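Rab GDP-dissociation inhibitor (Saccharomyces cerevisiae, PDB 2BCG) inhibits the release of GDP from Rab GTPases such as SEC4, and extracts GDP-bound YPT7 from vacuolar membranes. Local coordinates at residues Ile144-Arg149 with Phe185-Ser190; Lys151-Trp156 with Glu180-Phe185; Leu171-Asn176 with Gln210-Ser215; His197-Trp202 with Leu220-Ser225. All blocks are in the same frame, centred on the assembly; numbering follows the deposited sequence. Where two conformers were deposited one is given.

Contact 1: residues Ile144-Arg149 with Phe185-Ser190. With GER (geran-8-yl geran), chain D.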
# COMPACT_ATOMS: atom_id res chain seq x y z
N ILE A 144 -11.75 32.48 -23.44
CA ILE A 144 -10.42 33.07 -23.63
C ILE A 144 -10.05 34.11 -22.58
O ILE A 144 -8.97 34.08 -22.00
CB ILE A 144 -10.25 33.68 -25.05
CG1 ILE A 144 -10.43 32.60 -26.13
CG2 ILE A 144 -8.85 34.32 -25.20
CD1 ILE A 144 -10.22 33.04 -27.61
N PHE A 145 -10.95 35.05 -22.31
CA PHE A 145 -10.61 36.13 -21.39
C PHE A 145 -10.47 35.65 -19.95
O PHE A 145 -9.62 36.13 -19.20
CB PHE A 145 -11.62 37.27 -21.51
CG PHE A 145 -11.58 37.95 -22.84
CD1 PHE A 145 -12.61 37.79 -23.75
CD2 PHE A 145 -10.47 38.70 -23.21
CE1 PHE A 145 -12.55 38.41 -25.01
CE2 PHE A 145 -10.40 39.32 -24.46
CZ PHE A 145 -11.44 39.15 -25.37
N GLU A 146 -11.30 34.67 -19.59
CA GLU A 146 -11.20 34.06 -18.27
C GLU A 146 -9.92 33.23 -18.14
O GLU A 146 -9.30 33.19 -17.07
CB GLU A 146 -12.46 33.25 -17.95
CG GLU A 146 -12.60 32.86 -16.48
CD GLU A 146 -12.82 34.02 -15.48
OE1 GLU A 146 -12.96 35.20 -15.86
OE2 GLU A 146 -12.88 33.72 -14.27
N LYS A 147 -9.49 32.61 -19.24
CA LYS A 147 -8.25 31.86 -19.25
C LYS A 147 -7.05 32.76 -19.03
O LYS A 147 -6.14 32.39 -18.31
CB LYS A 147 -8.08 31.10 -20.54
CG LYS A 147 -8.78 29.80 -20.56
CD LYS A 147 -8.39 29.05 -21.82
CE LYS A 147 -9.25 27.79 -21.92
NZ LYS A 147 -9.02 27.05 -23.17
N ARG A 148 -7.06 33.96 -19.65
CA ARG A 148 -6.01 34.94 -19.43
C ARG A 148 -5.89 35.36 -17.96
O ARG A 148 -4.76 35.50 -17.44
CB ARG A 148 -6.21 36.16 -20.35
CG ARG A 148 -6.01 35.83 -21.83
CD ARG A 148 -6.11 37.06 -22.74
NE ARG A 148 -6.10 36.65 -24.14
CZ ARG A 148 -6.26 37.46 -25.18
NH1 ARG A 148 -6.44 38.77 -25.01
NH2 ARG A 148 -6.22 36.95 -26.41
N ARG A 149 -7.03 35.54 -17.29
CA ARG A 149 -7.03 35.88 -15.86
C ARG A 149 -6.54 34.68 -15.03
O ARG A 149 -5.80 34.85 -14.07
CB ARG A 149 -8.42 36.32 -15.39
CG ARG A 149 -8.86 37.71 -15.89
CD ARG A 149 -10.21 38.10 -15.35
NE ARG A 149 -11.33 37.43 -16.02
CZ ARG A 149 -11.96 37.91 -17.10
NH1 ARG A 149 -11.59 39.08 -17.63
NH2 ARG A 149 -12.96 37.23 -17.65
N PHE A 185 -7.07 38.80 -8.87
CA PHE A 185 -6.95 38.36 -10.25
C PHE A 185 -8.24 38.40 -11.06
O PHE A 185 -8.25 37.99 -12.21
CB PHE A 185 -6.35 36.95 -10.26
CG PHE A 185 -4.98 36.91 -9.67
CD1 PHE A 185 -4.79 36.50 -8.37
CD2 PHE A 185 -3.88 37.37 -10.40
CE1 PHE A 185 -3.52 36.49 -7.81
CE2 PHE A 185 -2.60 37.36 -9.85
CZ PHE A 185 -2.43 36.93 -8.55
N GLY A 186 -9.31 38.89 -10.45
CA GLY A 186 -10.60 39.09 -11.13
C GLY A 186 -11.28 37.83 -11.62
O GLY A 186 -11.93 37.83 -12.66
N LEU A 187 -11.13 36.74 -10.87
CA LEU A 187 -11.69 35.44 -11.30
C LEU A 187 -13.18 35.29 -10.95
O LEU A 187 -13.57 35.57 -9.83
CB LEU A 187 -10.88 34.29 -10.69
CG LEU A 187 -9.36 34.39 -10.86
CD1 LEU A 187 -8.66 33.24 -10.12
CD2 LEU A 187 -9.01 34.39 -12.31
N GLY A 188 -13.99 34.84 -11.91
CA GLY A 188 -15.42 34.61 -11.69
C GLY A 188 -15.76 33.32 -10.96
O GLY A 188 -14.88 32.49 -10.74
N ASN A 189 -17.03 33.13 -10.59
CA ASN A 189 -17.43 32.01 -9.73
C ASN A 189 -17.16 30.63 -10.32
O ASN A 189 -16.79 29.73 -9.58
CB ASN A 189 -18.89 32.13 -9.29
CG ASN A 189 -19.13 33.28 -8.33
OD1 ASN A 189 -18.68 33.26 -7.17
ND2 ASN A 189 -19.83 34.31 -8.80
N SER A 190 -17.32 30.47 -11.64
CA SER A 190 -17.04 29.15 -12.25
C SER A 190 -15.54 28.82 -12.18
O SER A 190 -15.17 27.67 -11.92
CB SER A 190 -17.61 29.02 -13.67
OG SER A 190 -17.14 30.04 -14.51
C1 GER D . 4.62 24.87 -11.03
C2 GER D . 3.55 25.08 -12.14
C3 GER D . 2.47 25.97 -12.06
C4 GER D . 2.22 26.86 -10.83
C5 GER D . 1.49 26.04 -13.23
C6 GER D . 1.65 27.31 -14.09
C7 GER D . 0.93 27.21 -15.28
C8 GER D . 0.51 28.22 -16.15
C9 GER D . 0.83 29.70 -15.87
C10 GER D . -0.27 27.84 -17.43
C11 GER D . -1.77 28.13 -17.35
C12 GER D . -2.34 28.11 -18.63
C13 GER D . -3.66 28.35 -19.01
C14 GER D . -4.76 28.69 -18.01
C15 GER D . -4.03 28.26 -20.50
C16 GER D . -3.94 29.63 -21.15
C17 GER D . -4.53 29.61 -22.41
C18 GER D . -5.18 30.66 -23.03
C19 GER D . -5.30 32.03 -22.33
C20 GER D . -5.77 30.45 -24.44
O HOH W 1 -15.78 32.31 -13.81

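Contact 2: residues Lys151-Trp156 with Glu180-Phe185. With GER (geran-8-yl geran), chain D.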
# COMPACT_ATOMS: atom_id res chain seq x y z
N LYS A 151 -4.40 32.39 -16.05
CA LYS A 151 -2.96 32.34 -16.30
C LYS A 151 -2.14 33.25 -15.38
O LYS A 151 -1.11 32.83 -14.83
CB LYS A 151 -2.68 32.67 -17.77
CG LYS A 151 -1.24 32.52 -18.19
CD LYS A 151 -1.17 32.16 -19.65
CE LYS A 151 0.22 32.31 -20.25
NZ LYS A 151 0.15 31.82 -21.67
N LYS A 152 -2.58 34.49 -15.21
CA LYS A 152 -1.89 35.41 -14.31
C LYS A 152 -1.92 34.89 -12.89
O LYS A 152 -0.93 34.99 -12.17
CB LYS A 152 -2.50 36.80 -14.39
CG LYS A 152 -2.34 37.41 -15.76
CD LYS A 152 -2.94 38.78 -15.83
CE LYS A 152 -2.20 39.58 -16.91
NZ LYS A 152 -2.80 40.92 -17.10
N PHE A 153 -3.05 34.30 -12.49
CA PHE A 153 -3.16 33.64 -11.19
C PHE A 153 -2.11 32.53 -11.03
O PHE A 153 -1.38 32.50 -10.03
CB PHE A 153 -4.57 33.08 -11.00
CG PHE A 153 -4.73 32.22 -9.79
CD1 PHE A 153 -4.79 32.79 -8.52
CD2 PHE A 153 -4.84 30.83 -9.91
CE1 PHE A 153 -4.95 32.00 -7.39
CE2 PHE A 153 -5.00 30.03 -8.79
CZ PHE A 153 -5.06 30.61 -7.52
N LEU A 154 -2.04 31.63 -12.00
CA LEU A 154 -1.11 30.51 -11.91
C LEU A 154 0.35 30.96 -12.03
O LEU A 154 1.24 30.32 -11.45
CB LEU A 154 -1.45 29.42 -12.94
CG LEU A 154 -2.77 28.66 -12.72
CD1 LEU A 154 -2.95 27.69 -13.88
CD2 LEU A 154 -2.82 27.90 -11.39
N GLU A 155 0.60 32.05 -12.76
CA GLU A 155 1.94 32.63 -12.84
C GLU A 155 2.39 33.19 -11.49
O GLU A 155 3.58 33.15 -11.15
CB GLU A 155 2.00 33.72 -13.93
CG GLU A 155 2.05 33.18 -15.37
CD GLU A 155 1.84 34.26 -16.43
OE1 GLU A 155 1.29 35.35 -16.09
OE2 GLU A 155 2.20 34.03 -17.60
N TRP A 156 1.44 33.70 -10.72
CA TRP A 156 1.71 34.17 -9.37
C TRP A 156 2.00 33.00 -8.42
O TRP A 156 2.95 33.07 -7.62
CB TRP A 156 0.56 35.04 -8.87
CG TRP A 156 0.57 35.33 -7.41
CD1 TRP A 156 1.34 36.25 -6.75
CD2 TRP A 156 -0.27 34.73 -6.41
NE1 TRP A 156 1.05 36.24 -5.41
CE2 TRP A 156 0.07 35.32 -5.17
CE3 TRP A 156 -1.26 33.74 -6.45
CZ2 TRP A 156 -0.55 34.95 -3.98
CZ3 TRP A 156 -1.87 33.37 -5.25
CH2 TRP A 156 -1.52 33.97 -4.03
N GLU A 180 -10.34 36.72 -1.50
CA GLU A 180 -9.60 37.95 -1.76
C GLU A 180 -8.47 37.75 -2.74
O GLU A 180 -8.20 38.61 -3.57
CB GLU A 180 -9.08 38.56 -0.45
CG GLU A 180 -10.19 39.07 0.45
CD GLU A 180 -9.67 39.60 1.77
OE1 GLU A 180 -8.58 39.16 2.22
OE2 GLU A 180 -10.36 40.45 2.37
N VAL A 181 -7.82 36.59 -2.69
CA VAL A 181 -6.80 36.27 -3.67
C VAL A 181 -7.43 36.17 -5.08
O VAL A 181 -6.88 36.68 -6.06
CB VAL A 181 -6.03 34.95 -3.30
CG1 VAL A 181 -5.20 34.45 -4.46
CG2 VAL A 181 -5.15 35.15 -2.06
N TYR A 182 -8.61 35.53 -5.17
CA TYR A 182 -9.31 35.38 -6.44
C TYR A 182 -9.67 36.77 -6.99
O TYR A 182 -9.50 37.03 -8.19
CB TYR A 182 -10.58 34.54 -6.25
CG TYR A 182 -10.41 33.00 -6.07
CD1 TYR A 182 -11.29 32.29 -5.26
CD2 TYR A 182 -9.40 32.30 -6.74
CE1 TYR A 182 -11.21 30.88 -5.13
CE2 TYR A 182 -9.29 30.87 -6.61
CZ TYR A 182 -10.20 30.19 -5.80
OH TYR A 182 -10.09 28.80 -5.67
N TYR A 183 -10.09 37.66 -6.09
CA TYR A 183 -10.48 39.03 -6.45
C TYR A 183 -9.33 39.81 -7.07
O TYR A 183 -9.54 40.50 -8.08
CB TYR A 183 -11.00 39.78 -5.22
CG TYR A 183 -11.81 41.02 -5.54
CD1 TYR A 183 -13.15 40.92 -5.94
CD2 TYR A 183 -11.26 42.29 -5.37
CE1 TYR A 183 -13.92 42.08 -6.20
CE2 TYR A 183 -12.01 43.44 -5.63
CZ TYR A 183 -13.33 43.32 -6.04
OH TYR A 183 -14.09 44.46 -6.28
N LYS A 184 -8.13 39.70 -6.49
CA LYS A 184 -6.96 40.39 -7.02
C LYS A 184 -6.78 40.05 -8.51
O LYS A 184 -6.40 40.89 -9.32
CB LYS A 184 -5.71 40.05 -6.19
CG LYS A 184 -4.36 40.57 -6.74
CD LYS A 184 -4.09 42.05 -6.40
CE LYS A 184 -3.83 42.25 -4.91
NZ LYS A 184 -3.34 43.63 -4.64
N PHE A 185 -7.07 38.80 -8.87
CA PHE A 185 -6.95 38.36 -10.25
C PHE A 185 -8.24 38.40 -11.06
O PHE A 185 -8.25 37.99 -12.21
CB PHE A 185 -6.35 36.95 -10.26
CG PHE A 185 -4.98 36.91 -9.67
CD1 PHE A 185 -4.79 36.50 -8.37
CD2 PHE A 185 -3.88 37.37 -10.40
CE1 PHE A 185 -3.52 36.49 -7.81
CE2 PHE A 185 -2.60 37.36 -9.85
CZ PHE A 185 -2.43 36.93 -8.55
C1 GER D . 4.62 24.87 -11.03
C2 GER D . 3.55 25.08 -12.14
C3 GER D . 2.47 25.97 -12.06
C4 GER D . 2.22 26.86 -10.83
C5 GER D . 1.49 26.04 -13.23
C6 GER D . 1.65 27.31 -14.09
C7 GER D . 0.93 27.21 -15.28
C8 GER D . 0.51 28.22 -16.15
C9 GER D . 0.83 29.70 -15.87
C10 GER D . -0.27 27.84 -17.43
C11 GER D . -1.77 28.13 -17.35
C12 GER D . -2.34 28.11 -18.63
C13 GER D . -3.66 28.35 -19.01
C14 GER D . -4.76 28.69 -18.01
C15 GER D . -4.03 28.26 -20.50
C16 GER D . -3.94 29.63 -21.15
C17 GER D . -4.53 29.61 -22.41
C18 GER D . -5.18 30.66 -23.03
C19 GER D . -5.30 32.03 -22.33
C20 GER D . -5.77 30.45 -24.44

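Contact 3: residues Leu171-Asn176 with Gln210-Ser215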
# COMPACT_ATOMS: atom_id res chain seq x y z
N LEU A 171 -0.35 40.66 -1.86
CA LEU A 171 -1.16 39.66 -1.18
C LEU A 171 -0.40 39.04 -0.01
O LEU A 171 0.82 38.85 -0.06
CB LEU A 171 -1.60 38.57 -2.17
CG LEU A 171 -2.62 39.00 -3.22
CD1 LEU A 171 -2.71 37.92 -4.30
CD2 LEU A 171 -3.98 39.24 -2.60
N ASP A 172 -1.14 38.75 1.05
CA ASP A 172 -0.60 38.07 2.20
C ASP A 172 -1.34 36.75 2.45
O ASP A 172 -2.53 36.75 2.80
CB ASP A 172 -0.66 38.97 3.44
CG ASP A 172 0.10 38.39 4.61
OD1 ASP A 172 1.12 39.01 5.00
OD2 ASP A 172 -0.32 37.34 5.15
N LEU A 173 -0.61 35.64 2.32
CA LEU A 173 -1.23 34.31 2.38
C LEU A 173 -1.90 33.98 3.71
O LEU A 173 -2.77 33.10 3.77
CB LEU A 173 -0.23 33.21 1.96
CG LEU A 173 0.36 33.30 0.54
CD1 LEU A 173 1.23 32.09 0.28
CD2 LEU A 173 -0.72 33.42 -0.54
N ASP A 174 -1.51 34.69 4.77
CA ASP A 174 -2.10 34.47 6.08
C ASP A 174 -3.22 35.47 6.39
O ASP A 174 -4.19 35.12 7.05
CB ASP A 174 -1.01 34.55 7.16
CG ASP A 174 0.07 33.49 6.99
OD1 ASP A 174 -0.29 32.28 7.03
OD2 ASP A 174 1.25 33.87 6.84
N LYS A 175 -3.08 36.69 5.90
CA LYS A 175 -4.05 37.75 6.21
C LYS A 175 -5.18 37.86 5.19
O LYS A 175 -6.27 38.35 5.50
CB LYS A 175 -3.33 39.10 6.35
CG LYS A 175 -2.37 39.16 7.55
CD LYS A 175 -1.60 40.47 7.53
CE LYS A 175 -0.45 40.48 8.52
NZ LYS A 175 -0.88 40.79 9.93
N ASN A 176 -4.93 37.43 3.96
CA ASN A 176 -5.95 37.46 2.92
C ASN A 176 -6.65 36.10 2.85
O ASN A 176 -5.99 35.08 3.01
CB ASN A 176 -5.31 37.78 1.56
CG ASN A 176 -4.94 39.25 1.39
OD1 ASN A 176 -3.77 39.57 1.10
ND2 ASN A 176 -5.92 40.14 1.51
N GLN A 210 -11.47 31.35 4.37
CA GLN A 210 -10.36 30.99 5.24
C GLN A 210 -9.06 31.56 4.66
O GLN A 210 -9.01 31.85 3.46
CB GLN A 210 -10.26 29.47 5.37
CG GLN A 210 -11.30 28.86 6.30
CD GLN A 210 -11.43 27.36 6.17
OE1 GLN A 210 -10.63 26.70 5.49
NE2 GLN A 210 -12.45 26.81 6.81
N PRO A 211 -8.00 31.75 5.50
CA PRO A 211 -6.69 32.18 5.02
C PRO A 211 -6.24 31.44 3.76
O PRO A 211 -6.46 30.23 3.64
CB PRO A 211 -5.76 31.83 6.19
CG PRO A 211 -6.62 32.01 7.38
CD PRO A 211 -8.01 31.60 6.97
N ALA A 212 -5.63 32.17 2.84
CA ALA A 212 -5.25 31.64 1.54
C ALA A 212 -4.18 30.54 1.58
O ALA A 212 -4.16 29.66 0.71
CB ALA A 212 -4.80 32.78 0.64
N ARG A 213 -3.30 30.60 2.58
CA ARG A 213 -2.10 29.76 2.64
C ARG A 213 -2.32 28.26 2.28
O ARG A 213 -1.63 27.76 1.38
CB ARG A 213 -1.39 29.91 4.01
CG ARG A 213 -0.30 28.87 4.30
CD ARG A 213 1.11 29.40 4.04
NE ARG A 213 1.44 30.61 4.79
CZ ARG A 213 2.41 31.44 4.44
NH1 ARG A 213 3.16 31.15 3.37
NH2 ARG A 213 2.66 32.54 5.14
N PRO A 214 -3.23 27.56 3.00
CA PRO A 214 -3.51 26.12 2.71
C PRO A 214 -3.98 25.88 1.28
O PRO A 214 -3.56 24.91 0.67
CB PRO A 214 -4.62 25.74 3.68
CG PRO A 214 -5.09 27.02 4.28
CD PRO A 214 -4.03 28.04 4.14
N SER A 215 -4.87 26.73 0.77
CA SER A 215 -5.27 26.66 -0.64
C SER A 215 -4.09 26.88 -1.59
O SER A 215 -3.95 26.15 -2.58
CB SER A 215 -6.41 27.66 -0.95
OG SER A 215 -7.57 27.38 -0.19

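Contact 4: residues His197-Trp202 with Leu220-Ser225. With GER (geran-8-yl geran), chain D; GER (geran-8-yl geran), chain C.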
# COMPACT_ATOMS: atom_id res chain seq x y z
N HIS A 197 -11.97 23.16 -6.49
CA HIS A 197 -12.44 21.75 -6.45
C HIS A 197 -11.61 20.83 -7.31
O HIS A 197 -11.37 19.68 -6.90
CB HIS A 197 -13.90 21.62 -6.83
CG HIS A 197 -14.82 22.29 -5.87
ND1 HIS A 197 -15.63 21.59 -5.00
CD2 HIS A 197 -15.01 23.60 -5.60
CE1 HIS A 197 -16.30 22.44 -4.25
NE2 HIS A 197 -15.93 23.67 -4.58
N ALA A 198 -11.15 21.30 -8.47
CA ALA A 198 -10.35 20.44 -9.35
C ALA A 198 -8.85 20.55 -9.11
O ALA A 198 -8.13 19.63 -9.49
CB ALA A 198 -10.65 20.72 -10.82
N MET A 199 -8.37 21.65 -8.50
CA MET A 199 -6.94 21.81 -8.27
C MET A 199 -6.57 21.75 -6.79
O MET A 199 -5.69 20.94 -6.41
CB MET A 199 -6.41 23.12 -8.90
CG MET A 199 -6.57 23.15 -10.41
SD MET A 199 -5.89 24.65 -11.17
CE MET A 199 -4.13 24.25 -11.06
N ALA A 200 -7.25 22.55 -5.98
CA ALA A 200 -7.00 22.52 -4.54
C ALA A 200 -7.67 21.27 -3.94
O ALA A 200 -7.29 20.81 -2.84
CB ALA A 200 -7.47 23.80 -3.87
N LEU A 201 -8.64 20.71 -4.67
CA LEU A 201 -9.38 19.50 -4.26
C LEU A 201 -10.08 19.64 -2.92
O LEU A 201 -10.14 18.68 -2.13
CB LEU A 201 -8.47 18.27 -4.29
CG LEU A 201 -7.93 17.91 -5.68
CD1 LEU A 201 -6.65 17.08 -5.65
CD2 LEU A 201 -9.05 17.27 -6.54
N TRP A 202 -10.62 20.83 -2.65
CA TRP A 202 -11.55 20.99 -1.55
C TRP A 202 -12.87 20.33 -1.95
O TRP A 202 -13.24 20.35 -3.13
CB TRP A 202 -11.80 22.48 -1.24
CG TRP A 202 -10.61 23.26 -0.74
CD1 TRP A 202 -9.95 24.25 -1.41
CD2 TRP A 202 -9.95 23.14 0.54
NE1 TRP A 202 -8.92 24.76 -0.63
CE2 TRP A 202 -8.90 24.10 0.56
CE3 TRP A 202 -10.15 22.33 1.66
CZ2 TRP A 202 -8.05 24.26 1.66
CZ3 TRP A 202 -9.28 22.50 2.77
CH2 TRP A 202 -8.25 23.46 2.75
N LEU A 220 -0.34 24.70 -5.48
CA LEU A 220 1.05 24.42 -5.81
C LEU A 220 1.37 22.91 -5.86
O LEU A 220 2.00 22.45 -6.82
CB LEU A 220 1.98 25.12 -4.83
CG LEU A 220 3.48 25.09 -5.12
CD1 LEU A 220 3.87 25.73 -6.45
CD2 LEU A 220 4.15 25.78 -3.93
N LEU A 221 0.91 22.17 -4.83
CA LEU A 221 1.07 20.69 -4.77
C LEU A 221 0.47 20.03 -6.02
O LEU A 221 1.09 19.16 -6.61
CB LEU A 221 0.45 20.10 -3.51
CG LEU A 221 0.46 18.56 -3.38
CD1 LEU A 221 1.88 17.98 -3.42
CD2 LEU A 221 -0.28 18.10 -2.16
N TYR A 222 -0.72 20.46 -6.42
CA TYR A 222 -1.35 19.90 -7.62
C TYR A 222 -0.50 20.16 -8.86
O TYR A 222 -0.25 19.24 -9.65
CB TYR A 222 -2.75 20.51 -7.82
CG TYR A 222 -3.55 19.90 -8.95
CD1 TYR A 222 -3.31 20.28 -10.28
CD2 TYR A 222 -4.56 18.96 -8.69
CE1 TYR A 222 -4.05 19.72 -11.34
CE2 TYR A 222 -5.31 18.38 -9.73
CZ TYR A 222 -5.05 18.78 -11.05
OH TYR A 222 -5.76 18.20 -12.08
N CYS A 223 -0.09 21.41 -9.05
CA CYS A 223 0.71 21.77 -10.23
C CYS A 223 2.06 21.05 -10.23
O CYS A 223 2.47 20.52 -11.26
CB CYS A 223 0.92 23.28 -10.31
SG CYS A 223 -0.63 24.19 -10.54
N GLN A 224 2.73 21.00 -9.08
CA GLN A 224 3.98 20.24 -8.99
C GLN A 224 3.76 18.75 -9.30
O GLN A 224 4.58 18.11 -9.94
CB GLN A 224 4.62 20.40 -7.62
CG GLN A 224 5.09 21.81 -7.29
CD GLN A 224 5.49 21.94 -5.84
OE1 GLN A 224 5.00 21.20 -4.98
NE2 GLN A 224 6.37 22.90 -5.56
N SER A 225 2.67 18.20 -8.80
CA SER A 225 2.38 16.78 -9.04
C SER A 225 2.09 16.44 -10.50
O SER A 225 2.58 15.44 -11.00
CB SER A 225 1.21 16.32 -8.15
OG SER A 225 1.56 16.39 -6.78
C1 GER D . 4.62 24.87 -11.03
C2 GER D . 3.55 25.08 -12.14
C3 GER D . 2.47 25.97 -12.06
C4 GER D . 2.22 26.86 -10.83
C5 GER D . 1.49 26.04 -13.23
C6 GER D . 1.65 27.31 -14.09
C7 GER D . 0.93 27.21 -15.28
C8 GER D . 0.51 28.22 -16.15
C9 GER D . 0.83 29.70 -15.87
C10 GER D . -0.27 27.84 -17.43
C11 GER D . -1.77 28.13 -17.35
C12 GER D . -2.34 28.11 -18.63
C13 GER D . -3.66 28.35 -19.01
C14 GER D . -4.76 28.69 -18.01
C15 GER D . -4.03 28.26 -20.50
C16 GER D . -3.94 29.63 -21.15
C17 GER D . -4.53 29.61 -22.41
C18 GER D . -5.18 30.66 -23.03
C19 GER D . -5.30 32.03 -22.33
C20 GER D . -5.77 30.45 -24.44
C1 GER C . 6.91 23.77 -14.64
C2 GER C . 5.96 23.19 -15.71
C3 GER C . 4.95 23.94 -16.32
C4 GER C . 4.73 25.42 -15.96
C5 GER C . 4.04 23.29 -17.39
C6 GER C . 3.05 22.26 -16.80
C7 GER C . 1.82 22.82 -16.43
C8 GER C . 1.14 22.65 -15.22
C9 GER C . 1.78 21.78 -14.12
C10 GER C . -0.21 23.35 -14.93
C11 GER C . -1.50 22.56 -15.22
C12 GER C . -2.53 23.49 -15.45
C13 GER C . -3.89 23.52 -15.12
C14 GER C . -4.58 22.37 -14.36
C15 GER C . -4.71 24.75 -15.54
C16 GER C . -6.15 24.45 -15.99
C17 GER C . -6.48 25.14 -17.16
C18 GER C . -7.71 25.28 -17.80
C19 GER C . -9.01 24.65 -17.28
C20 GER C . -7.78 26.10 -19.08
O HOH W 2 -8.27 17.68 -11.33

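Contact 1: residues Ile144-Arg149 with Phe185-Ser190
Glu146 OE2 is held by several groups. It takes the backbone N-H of Gly188 on its syn lone pair, with Gly188 N to OE2 at 2.8 Å and an angle of 161°. Thr191 OG1 also bonds OE2, and a water links OE2 to Ser190 OG. The other oxygen, OE1, receives both NE and NH2 of Arg149 in a side-on salt bridge, at 2.8 Å from NE and 2.7 Å from NH2. The OE1 atom lies in the guanidinium plane. Glu146 reaches this place with CG anti to its own backbone N (chi1 -165°) and a bend at chi2. With an alanine here, Gly188 N would probably lose its carboxylate partner and the Arg149 guanidinium would be freer to turn. The rest is packing. Arg149 CD lies 3.2 Å from Gly186 O, and Arg149 CB meets Leu187 CD2 at 3.7 Å. On helix 144-159, Lys147 CB lies 3.4 Å from C19 of the geranylgeranyl group of chain D. Gly186, with positive phi, ends helix 178-184 in a Schellman motif. Gly188 is the N-cap residue of helix 189-199. The arrangement is that of a side chain from one helix holding the N-terminus of another, beside the lipid pocket.

Contact 2: residues Lys151-Trp156 with Glu180-Phe185
An aromatic cluster of Phe153, Trp156 and Phe185 joins helix 144-159 to the end of helix 178-184. The two short helical segments run at 120° to each other, their axes 10.7 Å apart. Phe185 is the centre of the cluster. Phe153 CA sits over one face of its ring, 3.9 Å from the centroid, in a CH-pi contact. The edge of the Phe153 ring also turns toward that ring in an offset edge-to-face pair, with planes at 79° and CD1 of Phe153 3.7 Å from CD1 of Phe185. Trp156 meets Phe185 obliquely, with Trp156 CB 3.6 Å from Phe185 CZ. Val181 CG1 touches both neighbouring rings: it lies 3.6 Å from Trp156 CZ3, and at the edge of Phe153, 3.8 Å from Phe153 CE1. Both Phe153 and Trp156 have CG anti to the backbone N (chi1 172° for Phe153), which swings their rings toward helix 178-184. Outside the pair, Phe216 adds an edge-to-face partner for Trp156, and Ile195 packs on Phe153. Leu154 and Glu155 instead touch the geranylgeranyl group of chain D. This is the hydrophobic core of a small helical bundle, with a lipid-binding helix between core and ligand.

Contact 3: residues Leu171-Asn176 with Gln210-Ser215
Leu173 and Ala212 form the tight, buried part of this contact, while Asp174 and Arg213 lie on its more exposed side. In the inner part, Leu173 O accepts the backbone N-H of Arg213 at 2.8 Å, and Asn176 O accepts that of Ala212 at 2.9 Å. Ala212 CB packs close by, 3.5 Å from Asn176 O. Pro211 CA adds a CH...O contact to Asn176 O at 3.6 Å. The loop is braced from within: Asp172 OD2 takes two N-H groups from opposite faces of its plane, an Asx turn through Asp174 N, extended to an Asx motif by Lys175 N.

On the outer side, Arg213 grips Asp174 side-on. NH2 meets OD2 at 2.6 Å and NE meets OD1 at 3.3 Å. Both donors come from above the carboxylate plane, and the two flat groups are turned 48° apart. Leu173 CB lies over the centre of one guanidinium face, 4.0 Å above it. Bends at chi2 and chi3 (100° and 57°) fold the arginine back over this leucine. Glu162 forms a second salt bridge, to NH1. A leucine in place of Arg213 would probably leave both Asp174 and Glu162 without their positive partner. The inner backbone bonds probably set the register of the loop on the helix start. Arg213, held between two carboxylates, is likely to stay charged and fixed at the surface.

Contact 4: residues His197-Trp202 with Leu220-Ser225
Apolar contacts between Met199 and Tyr222 carry most of this buried pairing. Met199 CA lies over one face of the Tyr222 ring, toward its rim, in a CH-pi contact of 4.0 Å to the centroid. Leu201 CD1 comes to the ring edge instead, 4.1 Å from Tyr222 CD2, and the two side chains cross at about a right angle. The tyrosine CG is anti to the backbone N (chi1 -174°), which carries the ring across to the 197-202 segment. The methionine chain is bent at chi3 (75°). Met199 CE touches Cys223 SG at 3.5 Å. Leu154 and Met150 of helix 144-159 also pack on Met199. The ring carbon Tyr222 CE2 closely approaches Ala198 O, at 3.1 Å.

The polar link is a water. It lies 2.7 Å from both Ala198 O and Tyr222 OH, and it donates to Ala198 O. Within helix 212-229, Ser225 OG bonds back to Leu221 O, and Asn94 N is a further partner of that hydroxyl.

Contacts with the lipids form the third group. Cys223 CB lies 3.6 Å from C3 of the chain D geranylgeranyl. Met199 CE lies 3.8 Å from C14 of the chain C one, and Cys223 O lies 3.2 Å from its C9. Mostly carbon and sulfur thus face the isoprenoids, with the Cys223 carbonyl oxygen also close, while the tyrosine hydroxyl is bonded to a water. This chemistry suits a pocket that takes up hydrocarbon chains.

The four contacts tie together helices 144-159, 178-184, 189-199 and 212-229, on one side of the chain's centre. Contact 2 is nested along the chain inside the loop closed by contact 1. The two share Phe185 and helix 144-159, their centres about 9 Å apart. Contact 3 crosses contact 2 in chain order, centres about 12 Å apart, joined where Trp156 packs on Leu171 and Leu173. Contact 4 follows contacts 1 and 2 and shares helix 212-229 with contact 3, centres about 16 Å apart. Contacts 1, 2 and 4 touch the chain D geranylgeranyl; contact 3 lies away from the lipids. The helices form one packed unit housing the isoprenoids, consistent with binding of prenylated Rab.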